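Local coordinates for protein trans-4-hydroxy-L-proline dehydratase (Clostridioides difficile 70-100-2010, PDB 6VXC) that uses a glycyl radical to dehydrate trans-4-hydroxy-L-proline to (S)-1-pyrroline-5-carboxylate during anaerobic breakdown of 4-hydroxyproline, at residues Q434-E438 against A439-I443; T457-F460 against G461-A464; K133-K136 against E137-P141; C107-T110 against M111-E115. All blocks are in the same frame, centred on the assembly; numbering follows the deposited sequence.

How the interactions relate
The four local contacts form two touching pairs within the pyruvate formate lyase-like region, in the order interaction 4, 3, 1, 2. Interactions 3 and 4, centres about 10 Å apart, join successive helices 111-119 and 129-143 by packing and a hydrogen bond from His-135 to the backbone of His-109, away from the active site. Interactions 1 and 2, centres about 11 Å apart, join the end of helix 429-438 to the turn between strands 456-458 and 463-472, beside the probable catalytic loop. Interactions 1 and 4 lie on opposite sides of the chain's centre, their own centres about 43 Å apart. Helix ends, a turn and a helix kink are each settled locally, at the periphery and near the active site.

Interaction 1: residues Q434-E438 against A439-I443; sequences QELME and AGKTI
Leu-436 O and Met-437 O receive the N-H groups of Lys-441 and Gly-440 as the chain leaves helix 429-438, the paired 6→1 and 5→2 bonds of a Schellman motif. Gly-440 makes the reversal at a phi of 108°, a value glycine accepts readily. The longer-span bond puts Lys-441 N 3.0 Å from Leu-436 O. Lys-441 then folds back over the helix end: a bend at chi2 (73°) turns its aliphatic chain across Leu-436. Its CD comes within 3.2 Å of Leu-436 O, and its CE rests 3.8 Å from Leu-436 CD2. Beyond this apolar stem, NZ forms a salt bridge with Glu-463, tying the helix end to the neighbouring strand. Met-437 works differently, since its chain is bent at chi3 (78°) and lies obliquely against Ile-443. There its SD meets Ile-443 CD1 at 3.8 Å, while Met-437 CE approaches Ile-443 CB. The backbone is bridged once more by a water that donates to both Met-437 O, at 3.0 Å, and Lys-441 O, at 2.7 Å.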
# COMPACT_ATOMS: atom_id res chain seq x y z
N GLN A 434 2.21 10.35 17.53
CA GLN A 434 2.97 11.60 17.45
C GLN A 434 3.15 12.07 16.01
O GLN A 434 3.07 13.27 15.73
CB GLN A 434 4.31 11.42 18.18
CG GLN A 434 4.17 11.54 19.70
CD GLN A 434 5.44 11.20 20.46
OE1 GLN A 434 6.18 10.29 20.08
NE2 GLN A 434 5.77 12.01 21.45
N GLU A 435 3.36 11.13 15.07
CA GLU A 435 3.40 11.50 13.66
C GLU A 435 2.11 12.20 13.25
O GLU A 435 2.13 13.24 12.59
CB GLU A 435 3.64 10.25 12.80
CG GLU A 435 5.05 9.64 12.90
CD GLU A 435 5.06 8.17 12.51
OE1 GLU A 435 4.11 7.76 11.80
OE2 GLU A 435 5.97 7.42 12.94
N LEU A 436 0.97 11.63 13.65
CA LEU A 436 -0.32 12.22 13.32
C LEU A 436 -0.46 13.60 13.93
O LEU A 436 -0.93 14.54 13.27
CB LEU A 436 -1.44 11.28 13.76
CG LEU A 436 -1.54 10.01 12.93
CD1 LEU A 436 -2.40 8.94 13.61
CD2 LEU A 436 -2.11 10.33 11.55
N MET A 437 -0.09 13.75 15.20
CA MET A 437 -0.23 15.05 15.85
C MET A 437 0.73 16.07 15.26
O MET A 437 0.37 17.24 15.11
CB MET A 437 -0.03 14.92 17.36
CG MET A 437 -1.15 14.13 18.05
SD MET A 437 -0.90 14.15 19.83
CE MET A 437 -1.48 15.73 20.27
N GLU A 438 1.94 15.65 14.89
CA GLU A 438 2.84 16.58 14.22
C GLU A 438 2.23 17.12 12.92
O GLU A 438 2.45 18.28 12.57
CB GLU A 438 4.18 15.89 13.95
CG GLU A 438 5.13 16.68 13.06
CD GLU A 438 5.72 17.92 13.72
OE1 GLU A 438 6.57 18.57 13.09
OE2 GLU A 438 5.38 18.21 14.88
N ALA A 439 1.44 16.30 12.23
CA ALA A 439 0.78 16.69 11.00
C ALA A 439 -0.53 17.46 11.22
O ALA A 439 -1.16 17.85 10.24
CB ALA A 439 0.52 15.44 10.14
N GLY A 440 -0.95 17.68 12.47
CA GLY A 440 -2.12 18.47 12.76
C GLY A 440 -3.35 17.72 13.24
O GLY A 440 -4.39 18.34 13.45
N LYS A 441 -3.29 16.40 13.40
CA LYS A 441 -4.42 15.66 13.95
C LYS A 441 -4.57 15.94 15.44
O LYS A 441 -3.58 16.04 16.17
CB LYS A 441 -4.23 14.15 13.73
CG LYS A 441 -4.53 13.62 12.36
CD LYS A 441 -3.47 14.00 11.33
CE LYS A 441 -3.77 13.34 9.98
NZ LYS A 441 -2.78 13.73 8.94
N THR A 442 -5.81 16.06 15.90
CA THR A 442 -6.05 16.14 17.34
C THR A 442 -5.72 14.79 18.01
O THR A 442 -5.71 13.74 17.36
CB THR A 442 -7.51 16.53 17.61
OG1 THR A 442 -8.39 15.49 17.16
CG2 THR A 442 -7.87 17.84 16.90
N ILE A 443 -5.44 14.83 19.32
CA ILE A 443 -5.15 13.57 20.01
C ILE A 443 -6.35 12.64 19.94
O ILE A 443 -6.20 11.42 19.78
CB ILE A 443 -4.70 13.82 21.47
CG1 ILE A 443 -4.37 12.50 22.17
CG2 ILE A 443 -5.77 14.50 22.27
CD1 ILE A 443 -3.19 11.75 21.59
O HOH W 1 -2.11 18.25 16.37

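Interaction 2: residues T457-F460 against G461-A464; sequences TGCF and GKEA
Glu-463 reaches back across the turn to Cys-459, its CB lying 3.5 Å from Cys-459 O. CG stands opposite the Glu-463 backbone N (chi1 -179°), and the chain runs on extended, carrying the carboxylate alongside the strand that enters the turn. CD thereby comes near Cys-459 N, and OE1 accepts the N-H of Cys-459 at 2.7 Å, met nearly head-on along the C-O bond. The same OE1 sits 3.3 Å from Gly-458 CA. OE2 accepts a hydrogen bond from a water, 2.8 Å away, that also donates to Thr-457 O. With Lys-441 and Thr-567 as further partners of OE2, both oxygens of this buried carboxylate are held and its rotation is fixed. The chain it spans is a type II beta turn, closed by Lys-462 N donating to Cys-459 O at 3.0 Å, with Gly-461 at positive phi in the third position. This turn carries the chain from strand 456-458, which follows the loop of Cys-454, by similarity the radical-bearing cysteine, into strand 463-472 of the parallel sheet. At the turn's ends, the side chain of Lys-462 leans on Cys-459, its CD resting 3.8 Å from Cys-459 SG. A late bend in the lysine turns NZ to a salt bridge with Asp-549. A water bridges Lys-462 NZ, from which it accepts at 2.8 Å, and Phe-460 O, to which it donates at 2.7 Å.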
# COMPACT_ATOMS: atom_id res chain seq x y z
N THR A 457 1.28 6.07 7.67
CA THR A 457 0.52 6.57 8.81
C THR A 457 -0.67 7.42 8.35
O THR A 457 -0.52 8.29 7.49
CB THR A 457 1.41 7.43 9.70
OG1 THR A 457 2.52 6.66 10.12
CG2 THR A 457 0.63 7.92 10.92
N GLY A 458 -1.83 7.17 8.94
CA GLY A 458 -3.02 7.92 8.58
C GLY A 458 -4.06 7.89 9.66
O GLY A 458 -4.05 7.03 10.55
N CYS A 459 -4.99 8.82 9.57
CA CYS A 459 -6.10 8.90 10.51
C CYS A 459 -7.32 8.20 9.88
O CYS A 459 -8.06 8.80 9.08
CB CYS A 459 -6.38 10.35 10.89
SG CYS A 459 -7.67 10.46 12.14
N PHE A 460 -7.52 6.94 10.27
CA PHE A 460 -8.46 6.03 9.60
C PHE A 460 -9.87 6.59 9.56
O PHE A 460 -10.42 6.98 10.59
CB PHE A 460 -8.47 4.68 10.32
CG PHE A 460 -7.15 3.95 10.29
CD1 PHE A 460 -6.15 4.31 9.40
CD2 PHE A 460 -6.92 2.87 11.15
CE1 PHE A 460 -4.93 3.62 9.36
CE2 PHE A 460 -5.72 2.18 11.12
CZ PHE A 460 -4.73 2.55 10.23
N GLY A 461 -10.47 6.62 8.38
CA GLY A 461 -11.82 7.12 8.22
C GLY A 461 -11.98 8.63 8.26
O GLY A 461 -13.11 9.11 8.18
N LYS A 462 -10.89 9.39 8.40
CA LYS A 462 -11.01 10.84 8.48
C LYS A 462 -9.99 11.58 7.61
O LYS A 462 -9.88 12.80 7.72
CB LYS A 462 -10.85 11.31 9.93
CG LYS A 462 -11.85 10.76 10.93
CD LYS A 462 -11.42 11.15 12.34
CE LYS A 462 -12.57 11.02 13.36
NZ LYS A 462 -13.32 9.77 13.18
N GLU A 463 -9.25 10.87 6.76
CA GLU A 463 -8.12 11.48 6.07
C GLU A 463 -8.04 10.93 4.66
O GLU A 463 -8.25 9.74 4.42
CB GLU A 463 -6.79 11.21 6.82
CG GLU A 463 -5.58 11.83 6.16
CD GLU A 463 -4.30 11.71 6.97
OE1 GLU A 463 -4.28 10.93 7.96
OE2 GLU A 463 -3.31 12.40 6.63
N ALA A 464 -7.73 11.81 3.72
CA ALA A 464 -7.18 11.42 2.43
C ALA A 464 -5.67 11.63 2.53
O ALA A 464 -5.20 12.77 2.64
CB ALA A 464 -7.79 12.23 1.30
O HOH W 2 -0.95 11.00 6.90
O HOH W 3 -12.49 7.22 12.28

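Interaction 3: residues K133-K136 against E137-P141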
# COMPACT_ATOMS: atom_id res chain seq x y z
N LYS A 133 -12.23 -10.15 -27.13
CA LYS A 133 -13.14 -9.65 -28.15
C LYS A 133 -13.94 -8.46 -27.64
O LYS A 133 -13.98 -7.41 -28.28
CB LYS A 133 -14.08 -10.75 -28.63
CG LYS A 133 -15.05 -10.27 -29.71
CD LYS A 133 -15.98 -11.36 -30.23
CE LYS A 133 -17.05 -11.74 -29.21
NZ LYS A 133 -18.00 -10.61 -28.98
N ILE A 134 -14.57 -8.61 -26.47
CA ILE A 134 -15.40 -7.55 -25.92
C ILE A 134 -14.57 -6.30 -25.67
O ILE A 134 -14.98 -5.18 -26.01
CB ILE A 134 -16.08 -8.04 -24.63
CG1 ILE A 134 -17.10 -9.13 -24.93
CG2 ILE A 134 -16.71 -6.89 -23.85
CD1 ILE A 134 -17.71 -9.72 -23.69
N HIS A 135 -13.39 -6.46 -25.09
CA HIS A 135 -12.53 -5.30 -24.85
C HIS A 135 -12.18 -4.62 -26.17
O HIS A 135 -12.19 -3.39 -26.26
CB HIS A 135 -11.25 -5.71 -24.11
CG HIS A 135 -10.39 -4.55 -23.75
ND1 HIS A 135 -10.69 -3.70 -22.70
CD2 HIS A 135 -9.28 -4.04 -24.33
CE1 HIS A 135 -9.78 -2.75 -22.63
NE2 HIS A 135 -8.91 -2.93 -23.61
N LYS A 136 -11.85 -5.41 -27.19
CA LYS A 136 -11.47 -4.84 -28.47
C LYS A 136 -12.64 -4.13 -29.14
O LYS A 136 -12.47 -3.05 -29.70
CB LYS A 136 -10.93 -5.93 -29.40
CG LYS A 136 -10.47 -5.38 -30.73
CD LYS A 136 -10.18 -6.47 -31.74
CE LYS A 136 -9.35 -5.90 -32.88
NZ LYS A 136 -9.33 -6.79 -34.07
N GLU A 137 -13.83 -4.73 -29.07
CA GLU A 137 -14.96 -4.24 -29.86
C GLU A 137 -15.86 -3.26 -29.12
O GLU A 137 -16.42 -2.36 -29.75
CB GLU A 137 -15.81 -5.41 -30.34
CG GLU A 137 -15.08 -6.37 -31.25
CD GLU A 137 -15.96 -7.54 -31.67
OE1 GLU A 137 -15.52 -8.31 -32.55
OE2 GLU A 137 -17.08 -7.67 -31.14
N GLU A 138 -16.03 -3.42 -27.81
CA GLU A 138 -16.91 -2.54 -27.06
C GLU A 138 -16.18 -1.52 -26.21
O GLU A 138 -16.65 -0.38 -26.09
CB GLU A 138 -17.84 -3.36 -26.17
CG GLU A 138 -18.60 -4.50 -26.83
CD GLU A 138 -19.48 -4.05 -27.99
OE1 GLU A 138 -19.58 -4.81 -28.98
OE2 GLU A 138 -20.09 -2.96 -27.90
N ILE A 139 -15.06 -1.89 -25.58
CA ILE A 139 -14.42 -1.06 -24.56
C ILE A 139 -13.48 -0.04 -25.18
O ILE A 139 -13.59 1.16 -24.90
CB ILE A 139 -13.68 -1.93 -23.53
CG1 ILE A 139 -14.62 -2.96 -22.90
CG2 ILE A 139 -13.07 -1.05 -22.44
CD1 ILE A 139 -15.89 -2.37 -22.35
N ILE A 140 -12.50 -0.50 -25.96
CA ILE A 140 -11.51 0.42 -26.54
C ILE A 140 -12.16 1.52 -27.36
O ILE A 140 -11.81 2.70 -27.16
CB ILE A 140 -10.47 -0.37 -27.35
CG1 ILE A 140 -9.57 -1.17 -26.40
CG2 ILE A 140 -9.64 0.55 -28.22
CD1 ILE A 140 -8.50 -1.92 -27.11
N PRO A 141 -13.11 1.24 -28.27
CA PRO A 141 -13.69 2.32 -29.06
C PRO A 141 -14.34 3.39 -28.22
O PRO A 141 -14.35 4.55 -28.62
CB PRO A 141 -14.71 1.58 -29.95
CG PRO A 141 -14.22 0.19 -30.01
CD PRO A 141 -13.64 -0.07 -28.66
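The imidazole of His-135 is met obliquely by Ile-139 and Ile-140, both from the same side of the ring and each crossing the histidine side chain at about a right angle. Ile-139 CB lies 3.6 Å from ND1 of His-135, with Ile-139 CG2 near the same atom and CE1. Ile-140 takes the other nitrogen, its CG1 approaching His-135 NE2 to 3.4 Å while its CD1 reaches toward CD2. A chi1 of -175° turns the ring away from its own backbone N and swings it along the helix to these two residues. NE2 is hydrogen-bonded to His-109 O, and this bond helps fix the ring's rotation. The other flat group, the carboxylate of Glu-137, rests against the stem of Lys-133, whose CG is 3.5 Å from Glu-137 CD. Bends at chi3 and chi4 curl the lysine back, but the salt bridge from its NZ to Glu-137 OE2 is long, 3.8 Å, and belongs to the exposed flank.

Beneath these side chains the backbone changes pitch. Glu-138 N still bonds to Ile-134 O at 2.7 Å, yet Ile-139 N has just weak bonds to Ile-134 O and His-135 O. Ile-140 N instead donates to His-135 O, almost straight, at 2.9 Å. Pro-141 has no N-H to give, and its CD lies 3.4 Å from Lys-136 O. Such a pi-type turn just before a helix-internal proline marks a kinked helix, here helix 129-143, which packs on helices 46-58 and 111-119.

Interaction 4: residues C107-T110 against M111-E115; sequences CCHT and MEDLE
Thr-110 and Asp-113 grip each other at the start of helix 111-119, where the contact is tightest. Asp-113 N donates to Thr-110 OG1 at 2.9 Å. In return, Thr-110 N donates a hydrogen bond to Asp-113 OD2 at 3.0 Å, approaching from above the carboxylate plane. The threonine hydroxyl gets there because chi1 of 67° sets OG1 between its own backbone N and carbonyl carbon. His-109 closes the inner flank: its CB packs 3.7 Å from Asp-113 CB, and Asp-113 OD2 lies at the edge of the imidazole, in its plane. Ring and carboxylate planes stand nearly perpendicular, 88° apart, so the carboxylate does not stack on the ring. Leu-114 adds an apolar touch there, its CD2 4.0 Å from His-109 CB.

These reciprocal bonds are a capping box, with Thr-110 as N-cap: the threonine hydroxyl satisfies the N-H of Asp-113 in the first turn, and the aspartate returns the bond to the N-cap's own N-H. The negative charge of Asp-113 at this end would probably be favoured by the helix dipole. The first turn is completed by Leu-114 N, which donates to Thr-110 O at 3.1 Å.

Toward solvent the contact is looser. Glu-112 extends outward, and its carboxylate meets Thr-110 through a water that is 2.9 Å from Thr-110 OG1 and donates to Glu-112 OE1 at 3.1 Å.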
# COMPACT_ATOMS: atom_id res chain seq x y z
N CYS A 107 -7.55 3.40 -16.91
CA CYS A 107 -6.59 2.89 -17.88
C CYS A 107 -7.32 1.91 -18.79
O CYS A 107 -7.72 0.83 -18.36
CB CYS A 107 -5.39 2.21 -17.22
SG CYS A 107 -4.19 1.57 -18.42
N CYS A 108 -7.50 2.31 -20.04
CA CYS A 108 -8.10 1.47 -21.05
C CYS A 108 -6.97 0.73 -21.75
O CYS A 108 -6.23 1.33 -22.53
CB CYS A 108 -8.91 2.31 -22.03
SG CYS A 108 -9.64 1.36 -23.34
N HIS A 109 -6.81 -0.55 -21.45
CA HIS A 109 -5.65 -1.28 -21.94
C HIS A 109 -5.65 -1.36 -23.47
O HIS A 109 -6.70 -1.35 -24.11
CB HIS A 109 -5.61 -2.69 -21.36
CG HIS A 109 -5.38 -2.71 -19.89
ND1 HIS A 109 -6.36 -3.08 -18.99
CD2 HIS A 109 -4.29 -2.39 -19.15
CE1 HIS A 109 -5.88 -2.98 -17.76
NE2 HIS A 109 -4.63 -2.56 -17.83
N THR A 110 -4.45 -1.40 -24.04
CA THR A 110 -4.29 -1.76 -25.44
C THR A 110 -4.38 -3.28 -25.59
O THR A 110 -4.24 -4.04 -24.63
CB THR A 110 -2.94 -1.29 -25.99
OG1 THR A 110 -1.89 -2.02 -25.35
CG2 THR A 110 -2.74 0.19 -25.74
N MET A 111 -4.61 -3.72 -26.83
CA MET A 111 -4.61 -5.16 -27.07
C MET A 111 -3.24 -5.75 -26.77
O MET A 111 -3.15 -6.91 -26.36
CB MET A 111 -5.06 -5.45 -28.50
CG MET A 111 -6.47 -4.95 -28.82
SD MET A 111 -7.78 -5.50 -27.70
CE MET A 111 -7.66 -7.28 -27.90
N GLU A 112 -2.17 -4.98 -26.97
CA GLU A 112 -0.85 -5.47 -26.58
C GLU A 112 -0.76 -5.63 -25.06
O GLU A 112 -0.15 -6.59 -24.58
CB GLU A 112 0.26 -4.56 -27.08
CG GLU A 112 1.64 -5.15 -26.78
CD GLU A 112 2.80 -4.22 -27.09
OE1 GLU A 112 2.56 -3.06 -27.50
OE2 GLU A 112 3.96 -4.67 -26.95
N ASP A 113 -1.32 -4.69 -24.30
CA ASP A 113 -1.37 -4.84 -22.85
C ASP A 113 -1.97 -6.18 -22.46
O ASP A 113 -1.45 -6.88 -21.59
CB ASP A 113 -2.18 -3.70 -22.21
CG ASP A 113 -1.44 -2.38 -22.18
OD1 ASP A 113 -0.20 -2.37 -22.14
OD2 ASP A 113 -2.12 -1.34 -22.16
N LEU A 114 -3.11 -6.52 -23.07
CA LEU A 114 -3.76 -7.78 -22.74
C LEU A 114 -2.86 -8.95 -23.07
O LEU A 114 -2.76 -9.91 -22.30
CB LEU A 114 -5.08 -7.90 -23.49
CG LEU A 114 -6.09 -6.81 -23.15
CD1 LEU A 114 -7.45 -7.12 -23.77
CD2 LEU A 114 -6.20 -6.62 -21.65
N GLU A 115 -2.18 -8.89 -24.22
CA GLU A 115 -1.25 -9.94 -24.60
C GLU A 115 -0.11 -10.07 -23.59
O GLU A 115 0.31 -11.18 -23.26
CB GLU A 115 -0.69 -9.65 -26.00
CG GLU A 115 0.11 -10.78 -26.64
CD GLU A 115 -0.74 -11.89 -27.21
OE1 GLU A 115 -1.98 -11.86 -27.01
OE2 GLU A 115 -0.17 -12.80 -27.86
O HOH W 4 0.78 -1.00 -25.93